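Local coordinates for protein BtGH115A (Bacteroides thetaiotaomicron, PDB 5BY3) that acts as a 4-O-methyl-alpha-glucuronidase of glycoside hydrolase family 115, with specificity for decorated arabinogalactans, at residues 122-127 with 203-208; 219-224 with 252-257; 670-675 with 757-762. One frame throughout, in Å; residues are numbered along the deposited sequence.

How the contacts relate
The three contacts follow one another along the chain without overlap, and none touches another. Contact 1 joins the N-terminal region to the outside of the eight-stranded parallel barrel. Contact 2 joins a loop after one barrel strand to a short helix after the next, and its centre is about 32 Å from that of contact 1; their nearest atoms are about 10 Å apart. Contact 3 lies in the C-terminal beta domain. Its centre is about 42 Å from the centre of contact 1 and about 50 Å from that of contact 2, across the chain's centre from the latter. The nickel ion is bound at Leu404 and Asp436, which follow barrel strands 388-393 and 429-433; none of the three contacts supplies a nickel ligand.

Contact 1: residues 122-127 with 203-208; sequences EISRLL and LLRLRA
Arg125 and Arg207 lay their guanidinium groups flat on each other. The planes are only 7° apart and Arg125 CZ is 3.4 Å from Arg207 CZ, so each group covers the centre of the other. This is a stack of like charges. The NE atoms are both donors and make no bond to each other. Glu122 and a long, weak pair of Arg207 with Asp449 probably offset part of the charge. Trp452 adds a cation-pi contact to Arg207.

The hydrogen bonds come from the same arginine. Arg125 NH2 donates to Arg205 O at 2.9 Å, lying in the carbonyl plane, with an N-H...O angle of 143°. Arg125 NE adds a weak bond to the same oxygen, 3.4 Å from Arg205 O. One good and one weak bond to a single carbonyl help hold the group's rotation. The oxygen lies at the end of helix 193-205, two residues before Arg207, whose positive phi belongs to a Schellman motif. This break brings the Arg207 side chain round toward helix 113-126.

The ionic contact is looser. Glu122 starts with CG anti to the backbone N and then bends at chi2 (50°), which carries the carboxylate to the edge of the Arg207 guanidinium. The salt bridge is long, with Glu122 OE1 3.7 Å from Arg207 NH2, but the two groups are nearly coplanar. On another side of the contact, Ser124 OG is 3.2 Å from Arg205 NH1. Ser124 OG hydrogen-bonds to Asp50, Arg205 NH1 forms a salt bridge with it, and Arg205 NH2 forms another with Glu133.

Helix 38-55 packs against Ser124 and Arg205, while helix 441-452 covers Leu206. The contact therefore sets helix 113-126 of the N-terminal region against the C-terminal end of helix 193-205, which links barrel strands 162-166 and 210-212.

Contact 2: residues 219-224 with 252-257; sequences TLPFFL and AGEWKI
Glu254 has the most surface buried here, and its aliphatic part does most of the touching. Glu254 CG lies 3.6 Å from Pro221 CB and about as near to Pro221 CG. The two side chains run past each other in opposite directions. Glu254 CG is anti to the carbonyl carbon (chi1 -67°) and the chain then extends, which takes the carboxylate beyond the proline to Leu224.

Leu224 crosses this chain. Its CG is 3.6 Å from Glu254 OE2, and Leu224 CD1 rests on Glu254 CG at 3.7 Å. The same methyl reaches Ile257 CG2, one turn further along helix 251-258, at 4.2 Å. The backbone of Pro221 and Leu224 is drawn into a turn, with Leu224 N bonded to Pro221 O at 3.0 Å. Pro221 and Leu224 both point toward the helix.

Pro221 also presses on the backbone at Gly253, its CG 3.8 Å from Gly253 C. A CB on Gly253 would collide with this ring.

No hydrogen bond crosses the contact. Glu254 OE2 pairs instead with Arg279 and Arg258, and OE1 accepts from Asn250 N at the helix start. With an alanine here, Arg279 and Arg258 would probably lose their shared carboxylate and a gap would open beside Pro221 and Leu224.

Segment 219-224 follows the second strand of the barrel, 210-212, and helix 251-258 follows the third, 238-239. The arrangement is that of adjacent beta-to-alpha connections packing together at the C-terminal end of a TIM barrel, the end that carries the active site in this fold.

Contact 3: residues 670-675 with 757-762; sequences AEIKKG and LVIKAL
The backbones of 672-675 and 759-762 run 61° apart and are joined by one hydrogen bond, Gly675 N to Ala761 O at 2.7 Å with an N-H...O angle of 145°. Gly675 has a positive phi (76°), as glycine readily allows.

Ala761 is the centre of the side-chain contact. Its CB points toward 670-675 and sits 3.8 Å from Ile672 CG2. It also lies 3.4 Å from both Ile672 O and Lys673 O. Ile672 holds CG2 anti to the backbone N, which places this methyl against Ala761 CB, while the other branch ends at CD1, 4.3 Å from Ile759 CG2.

The lysines work along their aliphatic parts. Lys674 passes Leu762 O, with its CG 3.4 Å away. Lys760, extended throughout, brings CE to 3.5 Å from Gly675 O.

Strand 670-672 pairs with 766-772 in one sheet, while 755-761 pairs with 677-682 in the other. Residues 673-675 carry the chain between them. Such a crossing between two facing antiparallel sheets is characteristic of a beta sandwich, consistent with the galactose-binding-like clan of this C-terminal domain.

Contact 1: residues 122-127 with 203-208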
loop_
_atom_site.group_PDB
_atom_site.type_symbol
_atom_site.label_atom_id
_atom_site.label_comp_id
_atom_site.label_asym_id
_atom_site.label_seq_id
_atom_site.Cartn_x
_atom_site.Cartn_y
_atom_site.Cartn_z
ATOM N N GLU A 122 11.742 18.707 -5.495
ATOM C CA GLU A 122 12.944 17.902 -5.693
ATOM C C GLU A 122 14.111 18.568 -4.993
ATOM O O GLU A 122 15.037 17.892 -4.496
ATOM C CB GLU A 122 13.244 17.769 -7.192
ATOM C CG GLU A 122 14.453 16.940 -7.587
ATOM C CD GLU A 122 14.512 15.555 -6.945
ATOM O OE1 GLU A 122 13.478 14.826 -6.866
ATOM O OE2 GLU A 122 15.635 15.185 -6.544
ATOM N N ILE A 123 14.066 19.896 -4.975
ATOM C CA ILE A 123 15.111 20.724 -4.382
ATOM C C ILE A 123 15.019 20.509 -2.896
ATOM O O ILE A 123 16.035 20.417 -2.226
ATOM C CB ILE A 123 14.924 22.211 -4.726
ATOM C CG1 ILE A 123 14.997 22.378 -6.253
ATOM C CG2 ILE A 123 15.923 23.101 -3.968
ATOM C CD1 ILE A 123 14.868 23.816 -6.697
ATOM N N SER A 124 13.783 20.350 -2.416
ATOM C CA SER A 124 13.530 20.068 -1.024
ATOM C C SER A 124 14.075 18.670 -0.607
ATOM O O SER A 124 14.689 18.545 0.463
ATOM C CB SER A 124 12.067 20.314 -0.739
ATOM O OG SER A 124 11.598 19.436 0.252
ATOM N N ARG A 125 13.903 17.651 -1.456
ATOM C CA ARG A 125 14.562 16.332 -1.267
ATOM C C ARG A 125 16.104 16.404 -1.241
ATOM O O ARG A 125 16.746 15.723 -0.416
ATOM C CB ARG A 125 14.097 15.298 -2.319
ATOM C CG ARG A 125 12.695 14.736 -2.060
ATOM C CD ARG A 125 11.978 14.266 -3.336
ATOM N NE ARG A 125 10.808 13.421 -3.030
ATOM C CZ ARG A 125 10.846 12.130 -2.636
ATOM N NH1 ARG A 125 11.995 11.447 -2.504
ATOM N NH2 ARG A 125 9.707 11.499 -2.376
ATOM N N LEU A 126 16.672 17.213 -2.147
ATOM C CA LEU A 126 18.116 17.466 -2.259
ATOM C C LEU A 126 18.694 18.127 -0.982
ATOM O O LEU A 126 19.851 17.941 -0.614
ATOM C CB LEU A 126 18.372 18.392 -3.460
ATOM C CG LEU A 126 18.218 17.808 -4.866
ATOM C CD1 LEU A 126 18.462 18.875 -5.879
ATOM C CD2 LEU A 126 19.165 16.641 -5.123
ATOM N N LEU A 127 17.884 18.944 -0.335
ATOM C CA LEU A 127 18.277 19.555 0.890
ATOM C C LEU A 127 18.202 18.537 2.049
ATOM O O LEU A 127 18.537 18.865 3.192
ATOM C CB LEU A 127 17.399 20.764 1.151
ATOM C CG LEU A 127 17.547 21.897 0.156
ATOM C CD1 LEU A 127 16.491 22.907 0.500
ATOM C CD2 LEU A 127 18.916 22.559 0.234
ATOM N N LEU A 203 1.347 14.199 0.288
ATOM C CA LEU A 203 1.194 13.651 -1.071
ATOM C C LEU A 203 2.094 14.359 -2.042
ATOM O O LEU A 203 2.747 13.723 -2.851
ATOM C CB LEU A 203 -0.249 13.705 -1.550
ATOM C CG LEU A 203 -1.262 12.872 -0.762
ATOM C CD1 LEU A 203 -2.658 13.145 -1.294
ATOM C CD2 LEU A 203 -0.950 11.381 -0.769
ATOM N N LEU A 204 2.179 15.678 -1.918
ATOM C CA LEU A 204 3.133 16.466 -2.706
ATOM C C LEU A 204 4.558 15.964 -2.535
ATOM O O LEU A 204 5.261 15.667 -3.523
ATOM C CB LEU A 204 3.027 17.952 -2.337
ATOM C CG LEU A 204 1.778 18.769 -2.754
ATOM C CD1 LEU A 204 2.005 20.275 -2.694
ATOM C CD2 LEU A 204 1.251 18.397 -4.133
ATOM N N ARG A 205 4.968 15.800 -1.276
ATOM C CA ARG A 205 6.335 15.359 -0.985
ATOM C C ARG A 205 6.579 13.929 -1.466
ATOM O O ARG A 205 7.731 13.558 -1.710
ATOM C CB ARG A 205 6.611 15.436 0.506
ATOM C CG ARG A 205 6.777 16.820 1.054
ATOM C CD ARG A 205 7.266 16.671 2.505
ATOM N NE ARG A 205 7.323 17.913 3.288
ATOM C CZ ARG A 205 8.147 18.929 3.040
ATOM N NH1 ARG A 205 8.971 18.899 1.987
ATOM N NH2 ARG A 205 8.127 20.009 3.822
ATOM N N LEU A 206 5.509 13.127 -1.547
ATOM C CA LEU A 206 5.581 11.783 -2.095
ATOM C C LEU A 206 5.402 11.712 -3.631
ATOM O O LEU A 206 5.477 10.621 -4.230
ATOM C CB LEU A 206 4.575 10.869 -1.380
ATOM C CG LEU A 206 4.816 10.488 0.077
ATOM C CD1 LEU A 206 3.561 9.862 0.665
ATOM C CD2 LEU A 206 6.014 9.566 0.217
ATOM N N ARG A 207 5.190 12.885 -4.240
ATOM C CA ARG A 207 4.864 13.089 -5.685
ATOM C C ARG A 207 3.577 12.412 -6.126
ATOM O O ARG A 207 3.459 11.994 -7.260
ATOM C CB ARG A 207 6.003 12.687 -6.653
ATOM C CG ARG A 207 7.403 13.205 -6.353
ATOM C CD ARG A 207 8.205 12.072 -5.730
ATOM N NE ARG A 207 9.627 12.243 -5.988
ATOM C CZ ARG A 207 10.551 11.298 -5.917
ATOM N NH1 ARG A 207 10.265 10.028 -5.591
ATOM N NH2 ARG A 207 11.785 11.651 -6.202
ATOM N N ALA A 208 2.640 12.255 -5.207
ATOM C CA ALA A 208 1.349 11.669 -5.480
ATOM C C ALA A 208 0.470 12.832 -5.911
ATOM O O ALA A 208 0.751 14.008 -5.563
ATOM C CB ALA A 208 0.801 10.998 -4.222
#

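Contact 2: residues 219-224 with 252-257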
loop_
_atom_site.group_PDB
_atom_site.type_symbol
_atom_site.label_atom_id
_atom_site.label_comp_id
_atom_site.label_asym_id
_atom_site.label_seq_id
_atom_site.Cartn_x
_atom_site.Cartn_y
_atom_site.Cartn_z
ATOM N N THR A 219 -17.521 9.534 9.702
ATOM C CA THR A 219 -16.819 10.736 9.217
ATOM C C THR A 219 -17.738 11.707 8.418
ATOM O O THR A 219 -18.620 11.273 7.688
ATOM C CB THR A 219 -15.603 10.291 8.360
ATOM O OG1 THR A 219 -14.660 9.663 9.213
ATOM C CG2 THR A 219 -14.911 11.442 7.649
ATOM N N LEU A 220 -17.509 13.005 8.565
ATOM C CA LEU A 220 -18.172 14.001 7.720
ATOM C C LEU A 220 -17.702 13.892 6.265
ATOM O O LEU A 220 -16.506 14.052 6.000
ATOM C CB LEU A 220 -17.926 15.439 8.216
ATOM C CG LEU A 220 -18.897 16.485 7.632
ATOM C CD1 LEU A 220 -20.306 16.311 8.205
ATOM C CD2 LEU A 220 -18.384 17.920 7.842
ATOM N N PRO A 221 -18.631 13.631 5.318
ATOM C CA PRO A 221 -18.181 13.582 3.920
ATOM C C PRO A 221 -17.385 14.800 3.499
ATOM O O PRO A 221 -17.714 15.942 3.864
ATOM C CB PRO A 221 -19.485 13.456 3.135
ATOM C CG PRO A 221 -20.359 12.660 4.068
ATOM C CD PRO A 221 -20.033 13.157 5.454
ATOM N N PHE A 222 -16.318 14.523 2.761
ATOM C CA PHE A 222 -15.350 15.507 2.343
ATOM C C PHE A 222 -15.973 16.767 1.784
ATOM O O PHE A 222 -15.628 17.868 2.213
ATOM C CB PHE A 222 -14.429 14.904 1.290
ATOM C CG PHE A 222 -13.363 15.832 0.815
ATOM C CD1 PHE A 222 -12.211 16.008 1.544
ATOM C CD2 PHE A 222 -13.510 16.527 -0.387
ATOM C CE1 PHE A 222 -11.210 16.855 1.097
ATOM C CE2 PHE A 222 -12.511 17.385 -0.840
ATOM C CZ PHE A 222 -11.360 17.548 -0.086
ATOM N N PHE A 223 -16.880 16.593 0.821
ATOM C CA PHE A 223 -17.407 17.707 0.036
ATOM C C PHE A 223 -18.540 18.447 0.738
ATOM O O PHE A 223 -19.050 19.458 0.238
ATOM C CB PHE A 223 -17.847 17.199 -1.321
ATOM C CG PHE A 223 -16.725 17.002 -2.299
ATOM C CD1 PHE A 223 -15.969 18.093 -2.755
ATOM C CD2 PHE A 223 -16.471 15.740 -2.829
ATOM C CE1 PHE A 223 -14.955 17.933 -3.695
ATOM C CE2 PHE A 223 -15.466 15.566 -3.781
ATOM C CZ PHE A 223 -14.711 16.664 -4.218
ATOM N N LEU A 224 -18.921 17.914 1.894
ATOM C CA LEU A 224 -19.843 18.540 2.843
ATOM C C LEU A 224 -19.092 19.174 4.012
ATOM O O LEU A 224 -19.695 19.448 5.052
ATOM C CB LEU A 224 -20.842 17.493 3.376
ATOM C CG LEU A 224 -21.872 17.023 2.350
ATOM C CD1 LEU A 224 -22.979 16.218 3.009
ATOM C CD2 LEU A 224 -22.427 18.239 1.612
ATOM N N ALA A 252 -22.315 6.594 1.309
ATOM C CA ALA A 252 -22.180 6.112 2.713
ATOM C C ALA A 252 -22.597 7.130 3.760
ATOM O O ALA A 252 -23.431 6.822 4.606
ATOM C CB ALA A 252 -20.770 5.595 2.992
ATOM N N GLY A 253 -22.051 8.344 3.650
ATOM C CA GLY A 253 -22.358 9.454 4.548
ATOM C C GLY A 253 -23.423 10.426 4.048
ATOM O O GLY A 253 -24.231 10.901 4.844
ATOM N N GLU A 254 -23.425 10.715 2.741
ATOM C CA GLU A 254 -24.259 11.803 2.145
ATOM C C GLU A 254 -25.676 11.404 1.860
ATOM O O GLU A 254 -26.543 12.225 2.021
ATOM C CB GLU A 254 -23.667 12.384 0.845
ATOM C CG GLU A 254 -22.369 13.135 1.043
ATOM C CD GLU A 254 -21.847 13.752 -0.226
ATOM O OE1 GLU A 254 -21.051 13.115 -0.957
ATOM O OE2 GLU A 254 -22.243 14.891 -0.491
ATOM N N TRP A 255 -25.911 10.159 1.444
ATOM C CA TRP A 255 -27.248 9.728 1.061
ATOM C C TRP A 255 -28.332 9.925 2.136
ATOM O O TRP A 255 -29.475 10.317 1.823
ATOM C CB TRP A 255 -27.282 8.299 0.523
ATOM C CG TRP A 255 -28.663 7.960 0.024
ATOM C CD1 TRP A 255 -29.601 7.192 0.656
ATOM C CD2 TRP A 255 -29.292 8.450 -1.178
ATOM N NE1 TRP A 255 -30.755 7.140 -0.088
ATOM C CE2 TRP A 255 -30.598 7.897 -1.220
ATOM C CE3 TRP A 255 -28.867 9.272 -2.238
ATOM C CZ2 TRP A 255 -31.484 8.138 -2.274
ATOM C CZ3 TRP A 255 -29.760 9.520 -3.293
ATOM C CH2 TRP A 255 -31.055 8.952 -3.298
ATOM N N LYS A 256 -27.977 9.651 3.386
ATOM C CA LYS A 256 -28.920 9.864 4.472
ATOM C C LYS A 256 -29.072 11.359 4.818
ATOM O O LYS A 256 -30.026 11.722 5.480
ATOM C CB LYS A 256 -28.586 8.991 5.695
ATOM C CG LYS A 256 -27.528 9.532 6.656
ATOM C CD LYS A 256 -26.156 8.905 6.429
ATOM C CE LYS A 256 -25.931 7.654 7.278
ATOM N NZ LYS A 256 -24.535 7.137 7.157
ATOM N N ILE A 257 -28.139 12.207 4.376
ATOM C CA ILE A 257 -28.202 13.664 4.621
ATOM C C ILE A 257 -29.005 14.465 3.543
ATOM O O ILE A 257 -29.758 15.386 3.893
ATOM C CB ILE A 257 -26.774 14.272 4.808
ATOM C CG1 ILE A 257 -26.147 13.859 6.150
ATOM C CG2 ILE A 257 -26.775 15.795 4.692
ATOM C CD1 ILE A 257 -24.618 13.898 6.159
#

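Contact 3: residues 670-675 with 757-762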
loop_
_atom_site.group_PDB
_atom_site.type_symbol
_atom_site.label_atom_id
_atom_site.label_comp_id
_atom_site.label_asym_id
_atom_site.label_seq_id
_atom_site.Cartn_x
_atom_site.Cartn_y
_atom_site.Cartn_z
ATOM N N ALA A 670 10.892 -18.031 -5.371
ATOM C CA ALA A 670 11.426 -17.811 -6.743
ATOM C C ALA A 670 10.426 -18.157 -7.836
ATOM O O ALA A 670 9.678 -19.115 -7.683
ATOM C CB ALA A 670 12.700 -18.614 -6.955
ATOM N N GLU A 671 10.438 -17.399 -8.932
ATOM C CA GLU A 671 9.460 -17.573 -10.010
ATOM C C GLU A 671 9.927 -18.629 -10.987
ATOM O O GLU A 671 11.012 -18.522 -11.538
ATOM C CB GLU A 671 9.196 -16.263 -10.756
ATOM C CG GLU A 671 8.167 -16.414 -11.881
ATOM C CD GLU A 671 8.059 -15.198 -12.803
ATOM O OE1 GLU A 671 9.020 -14.388 -12.863
ATOM O OE2 GLU A 671 7.011 -15.067 -13.495
ATOM N N ILE A 672 9.121 -19.662 -11.186
ATOM C CA ILE A 672 9.406 -20.640 -12.240
ATOM C C ILE A 672 8.576 -20.195 -13.408
ATOM O O ILE A 672 7.347 -20.187 -13.328
ATOM C CB ILE A 672 9.041 -22.078 -11.844
ATOM C CG1 ILE A 672 9.666 -22.428 -10.498
ATOM C CG2 ILE A 672 9.468 -23.053 -12.928
ATOM C CD1 ILE A 672 9.054 -23.650 -9.832
ATOM N N LYS A 673 9.249 -19.793 -14.481
ATOM C CA LYS A 673 8.552 -19.290 -15.666
ATOM C C LYS A 673 7.806 -20.459 -16.275
ATOM O O LYS A 673 8.170 -21.627 -16.037
ATOM C CB LYS A 673 9.520 -18.663 -16.689
ATOM C CG LYS A 673 10.359 -17.483 -16.199
ATOM C CD LYS A 673 9.505 -16.253 -15.922
ATOM C CE LYS A 673 10.333 -14.980 -15.800
ATOM N NZ LYS A 673 9.447 -13.796 -15.559
ATOM N N LYS A 674 6.744 -20.133 -17.012
ATOM C CA LYS A 674 5.922 -21.087 -17.766
ATOM C C LYS A 674 6.829 -22.011 -18.567
ATOM O O LYS A 674 7.794 -21.553 -19.177
ATOM C CB LYS A 674 4.970 -20.326 -18.709
ATOM C CG LYS A 674 3.870 -21.163 -19.338
ATOM C CD LYS A 674 2.887 -20.274 -20.074
ATOM C CE LYS A 674 2.149 -21.076 -21.142
ATOM N NZ LYS A 674 1.005 -20.333 -21.736
ATOM N N GLY A 675 6.536 -23.305 -18.521
ATOM C CA GLY A 675 7.320 -24.313 -19.242
ATOM C C GLY A 675 8.664 -24.696 -18.642
ATOM O O GLY A 675 9.245 -25.682 -19.083
ATOM N N LEU A 757 12.778 -35.318 -8.011
ATOM C CA LEU A 757 11.429 -34.763 -8.053
ATOM C C LEU A 757 11.431 -33.546 -8.952
ATOM O O LEU A 757 12.116 -32.567 -8.660
ATOM C CB LEU A 757 10.967 -34.348 -6.644
ATOM C CG LEU A 757 9.491 -33.898 -6.535
ATOM C CD1 LEU A 757 8.546 -35.088 -6.399
ATOM C CD2 LEU A 757 9.306 -32.944 -5.372
ATOM N N VAL A 758 10.663 -33.601 -10.036
ATOM C CA VAL A 758 10.596 -32.486 -10.972
ATOM C C VAL A 758 9.264 -31.717 -10.844
ATOM O O VAL A 758 8.176 -32.276 -11.069
ATOM C CB VAL A 758 10.921 -32.954 -12.414
ATOM C CG1 VAL A 758 10.593 -31.891 -13.460
ATOM C CG2 VAL A 758 12.389 -33.359 -12.507
ATOM N N ILE A 759 9.382 -30.443 -10.448
ATOM C CA ILE A 759 8.273 -29.445 -10.424
ATOM C C ILE A 759 8.323 -28.527 -11.659
ATOM O O ILE A 759 9.248 -27.717 -11.807
ATOM C CB ILE A 759 8.272 -28.615 -9.100
ATOM C CG1 ILE A 759 8.024 -29.530 -7.893
ATOM C CG2 ILE A 759 7.215 -27.522 -9.136
ATOM C CD1 ILE A 759 8.710 -29.102 -6.616
ATOM N N LYS A 760 7.341 -28.662 -12.543
ATOM C CA LYS A 760 7.277 -27.862 -13.766
ATOM C C LYS A 760 6.117 -26.850 -13.744
ATOM O O LYS A 760 4.990 -27.213 -13.392
ATOM C CB LYS A 760 7.149 -28.791 -14.975
ATOM C CG LYS A 760 7.280 -28.089 -16.315
ATOM C CD LYS A 760 7.261 -29.059 -17.477
ATOM C CE LYS A 760 6.987 -28.309 -18.764
ATOM N NZ LYS A 760 7.441 -29.062 -19.969
ATOM N N ALA A 761 6.379 -25.602 -14.137
ATOM C CA ALA A 761 5.322 -24.601 -14.230
ATOM C C ALA A 761 4.582 -24.699 -15.553
ATOM O O ALA A 761 5.218 -24.657 -16.618
ATOM C CB ALA A 761 5.897 -23.209 -14.090
ATOM N N LEU A 762 3.248 -24.778 -15.482
ATOM C CA LEU A 762 2.369 -24.741 -16.660
ATOM C C LEU A 762 1.785 -23.368 -16.991
ATOM O O LEU A 762 1.414 -23.116 -18.138
ATOM C CB LEU A 762 1.224 -25.755 -16.512
ATOM C CG LEU A 762 1.362 -27.155 -17.135
ATOM C CD1 LEU A 762 2.780 -27.723 -17.081
ATOM C CD2 LEU A 762 0.374 -28.095 -16.446
#